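Local coordinates for protein lysozyme, putative (PDB 2WAG) that probably hydrolyses the glycan strands of bacterial cell-wall peptidoglycan, as a family GH25 lysozyme, with retention of anomeric configuration, at residues Lys17-Ala22 with Ile201-Phe206. Numbering follows the deposited sequence. Where two conformers were deposited one is given.
Sequences KGVDVA and IDLNVF
Gly18 and Asn204 sit opposite each other as an antiparallel hydrogen-bonded pair: Gly18 N reaches Asn204 O at 3.0 Å, and Asn204 N returns to Gly18 O at 2.8 Å. The two strands close one stretch of the curled sheet of this TIM-barrel-like GH25 domain, with 17-21 running parallel to 40-47 on its other edge and 202-206 pairing antiparallel with 182-186 on its far side. The tight part lies on the face carrying Asp20, Asp202 and Asn204. With CG beside its own backbone N (chi1 -56°), Asn204 swings its amide across the neighbouring strand. ND2 gives Asp20 OD1 a nearly straight bond of 2.9 Å, with the acceptor in the amide plane and using its anti lone pair, and a second, weak one to Gly18 O. Trp164 NE1 holds Asn204 OD1, so both ends of the amide are fixed. Beside this, the Asp20 and Asp202 carboxylates stand with planes 45° apart and Asp20 OD2 only 2.6 Å from Asp202 OD2. On the face of Val19 and Leu203, methyls meet: Val19 CG1 lies 3.7 Å from Leu203 CD2. Further along, Val21 CG1 packs on Ile201 CD1, the two side chains lying side by side. Toward Ile201 the strands spread and the pairing loosens; there a water bridges the gap, donating to Asp20 O (2.7 Å) and accepting from Asp202 N. Asp20 OD1 is gripped by side-chain N-H groups of Asn204 and Gln184, which fixes how its carboxylate is turned; near the C-terminal end of strand 17-21, where TIM barrels carry their active sites, the acids probably belong to the catalytic centre.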
ATOM      1  N   LYS A  17      13.916 -14.696   5.201  1.00  8.60           N
ATOM      2  CA  LYS A  17      13.033 -13.533   5.229  0.50  9.00           C
ATOM      3  C   LYS A  17      13.832 -12.252   5.454  1.00  8.55           C
ATOM      4  O   LYS A  17      14.878 -12.286   6.112  1.00  9.72           O
ATOM      5  CB  LYS A  17      12.026 -13.709   6.382  0.50  9.34           C
ATOM      6  CG  LYS A  17      10.967 -12.628   6.519  0.50 11.52           C
ATOM      7  CD  LYS A  17       9.893 -12.978   7.586  0.50 12.68           C
ATOM      8  CE  LYS A  17      10.475 -13.144   8.989  0.50 15.04           C
ATOM      9  NZ  LYS A  17       9.400 -13.492   9.988  0.50 16.98           N
ATOM     10  N   GLY A  18      13.332 -11.125   4.966  1.00  7.69           N
ATOM     11  CA  GLY A  18      14.018  -9.856   5.190  1.00  7.60           C
ATOM     12  C   GLY A  18      13.134  -8.673   4.910  1.00  7.21           C
ATOM     13  O   GLY A  18      12.015  -8.824   4.449  1.00  8.91           O
ATOM     14  N   VAL A  19      13.649  -7.504   5.179  1.00  7.62           N
ATOM     15  CA  VAL A  19      12.866  -6.292   5.039  1.00  7.85           C
ATOM     16  C   VAL A  19      13.411  -5.360   3.974  1.00  7.03           C
ATOM     17  O   VAL A  19      14.502  -5.506   3.562  1.00  7.76           O
ATOM     18  CB  VAL A  19      12.863  -5.480   6.391  1.00  8.47           C
ATOM     19  CG1 VAL A  19      12.396  -6.353   7.564  1.00  9.96           C
ATOM     20  CG2 VAL A  19      14.265  -4.863   6.692  1.00  9.27           C
ATOM     21  N   ASP A  20      12.564  -4.417   3.560  1.00  7.19           N
ATOM     22  CA  ASP A  20      13.060  -3.260   2.813  1.00  7.08           C
ATOM     23  C   ASP A  20      12.428  -2.046   3.454  1.00  6.94           C
ATOM     24  O   ASP A  20      11.278  -2.119   3.883  1.00  8.16           O
ATOM     25  CB  ASP A  20      12.809  -3.345   1.294  1.00  8.31           C
ATOM     26  CG  ASP A  20      11.367  -3.325   0.937  1.00  7.87           C
ATOM     27  OD1 ASP A  20      10.816  -4.415   0.813  1.00  9.00           O
ATOM     28  OD2 ASP A  20      10.799  -2.235   0.775  1.00  9.77           O
ATOM     29  N   VAL A  21      13.201  -0.974   3.575  1.00  7.32           N
ATOM     30  CA  VAL A  21      12.752   0.217   4.273  1.00  8.07           C
ATOM     31  C   VAL A  21      13.213   1.483   3.579  1.00  7.68           C
ATOM     32  O   VAL A  21      14.204   1.477   2.827  1.00  7.88           O
ATOM     33  CB  VAL A  21      13.268   0.267   5.749  1.00  8.00           C
ATOM     34  CG1 VAL A  21      12.820  -0.963   6.529  1.00  9.40           C
ATOM     35  CG2 VAL A  21      14.781   0.448   5.797  1.00 10.01           C
ATOM     36  N   ALA A  22      12.501   2.568   3.868  1.00  7.48           N
ATOM     37  CA  ALA A  22      12.878   3.921   3.479  1.00  8.05           C
ATOM     38  C   ALA A  22      12.639   4.806   4.690  1.00  8.96           C
ATOM     39  O   ALA A  22      12.277   4.313   5.779  1.00  8.77           O
ATOM     40  CB  ALA A  22      12.050   4.387   2.279  1.00  8.05           C
ATOM     41  N   ILE A 201       5.835  -1.834   7.173  1.00  9.58           N
ATOM     42  CA  ILE A 201       7.160  -2.189   6.732  0.50  8.84           C
ATOM     43  C   ILE A 201       7.026  -3.388   5.806  1.00  8.34           C
ATOM     44  O   ILE A 201       6.283  -4.339   6.070  1.00 10.45           O
ATOM     45  CB  ILE A 201       8.043  -2.544   7.915  0.50  8.33           C
ATOM     46  CG1 ILE A 201       9.496  -2.748   7.462  0.50  7.90           C
ATOM     47  CG2 ILE A 201       7.440  -3.736   8.674  0.50  7.48           C
ATOM     48  CD1 ILE A 201      10.443  -2.816   8.619  0.50  8.83           C
ATOM     49  N   ASP A 202       7.715  -3.312   4.680  1.00  7.44           N
ATOM     50  CA  ASP A 202       7.683  -4.352   3.671  1.00  7.28           C
ATOM     51  C   ASP A 202       8.485  -5.588   4.081  1.00  7.42           C
ATOM     52  O   ASP A 202       9.641  -5.463   4.507  1.00  8.00           O
ATOM     53  CB  ASP A 202       8.367  -3.832   2.400  1.00  8.22           C
ATOM     54  CG  ASP A 202       7.596  -2.710   1.704  1.00  9.93           C
ATOM     55  OD1 ASP A 202       6.362  -2.583   1.883  1.00 11.46           O
ATOM     56  OD2 ASP A 202       8.252  -1.959   0.932  1.00 10.81           O
ATOM     57  N   LEU A 203       7.875  -6.740   3.896  1.00  6.95           N
ATOM     58  CA  LEU A 203       8.562  -8.014   4.134  1.00  7.21           C
ATOM     59  C   LEU A 203       8.687  -8.832   2.886  1.00  6.62           C
ATOM     60  O   LEU A 203       7.869  -8.810   2.029  1.00  7.01           O
ATOM     61  CB  LEU A 203       7.909  -8.855   5.252  1.00  7.86           C
ATOM     62  CG  LEU A 203       7.658  -8.128   6.598  1.00  9.39           C
ATOM     63  CD1 LEU A 203       7.023  -9.144   7.560  1.00 11.78           C
ATOM     64  CD2 LEU A 203       8.882  -7.562   7.173  1.00 12.62           C
ATOM     65  N   ASN A 204       9.792  -9.560   2.860  1.00  7.28           N
ATOM     66  CA  ASN A 204      10.222 -10.235   1.666  1.00  6.71           C
ATOM     67  C   ASN A 204      10.803 -11.609   1.932  1.00  6.75           C
ATOM     68  O   ASN A 204      11.240 -11.829   2.963  1.00  7.76           O
ATOM     69  CB  ASN A 204      11.361  -9.420   1.000  1.00  6.89           C
ATOM     70  CG  ASN A 204      10.991  -7.969   0.698  1.00  6.10           C
ATOM     71  OD1 ASN A 204      10.447  -7.676  -0.252  1.00  6.89           O
ATOM     72  ND2 ASN A 204      11.310  -7.126   1.602  1.00  8.00           N
ATOM     73  N   VAL A 205      10.794 -12.500   0.954  1.00  7.37           N
ATOM     74  CA  VAL A 205      11.615 -13.712   1.068  1.00  7.38           C
ATOM     75  C   VAL A 205      12.568 -13.846  -0.124  1.00  7.41           C
ATOM     76  O   VAL A 205      12.282 -13.377  -1.228  1.00  7.88           O
ATOM     77  CB  VAL A 205      10.787 -15.027   1.191  1.00  7.73           C
ATOM     78  CG1 VAL A 205      10.106 -15.069   2.542  1.00  9.31           C
ATOM     79  CG2 VAL A 205       9.791 -15.192   0.034  1.00  8.98           C
ATOM     80  N   PHE A 206      13.698 -14.497   0.146  1.00  7.65           N
ATOM     81  CA  PHE A 206      14.623 -14.973  -0.886  1.00  8.01           C
ATOM     82  C   PHE A 206      14.109 -16.314  -1.416  1.00  8.77           C
ATOM     83  O   PHE A 206      13.400 -17.027  -0.702  1.00  9.68           O
ATOM     84  CB  PHE A 206      15.981 -15.118  -0.190  1.00  8.70           C
ATOM     85  CG  PHE A 206      17.115 -15.642  -1.052  1.00  8.36           C
ATOM     86  CD1 PHE A 206      17.622 -14.911  -2.113  1.00  9.17           C
ATOM     87  CD2 PHE A 206      17.739 -16.842  -0.718  1.00  9.20           C
ATOM     88  CE1 PHE A 206      18.720 -15.376  -2.844  1.00  9.91           C
ATOM     89  CE2 PHE A 206      18.829 -17.316  -1.462  1.00 10.42           C
ATOM     90  CZ  PHE A 206      19.309 -16.589  -2.512  1.00 11.53           C
TER
HETATM   91  O   HOH W   1       8.966  -0.765   4.152  1.00  9.66           O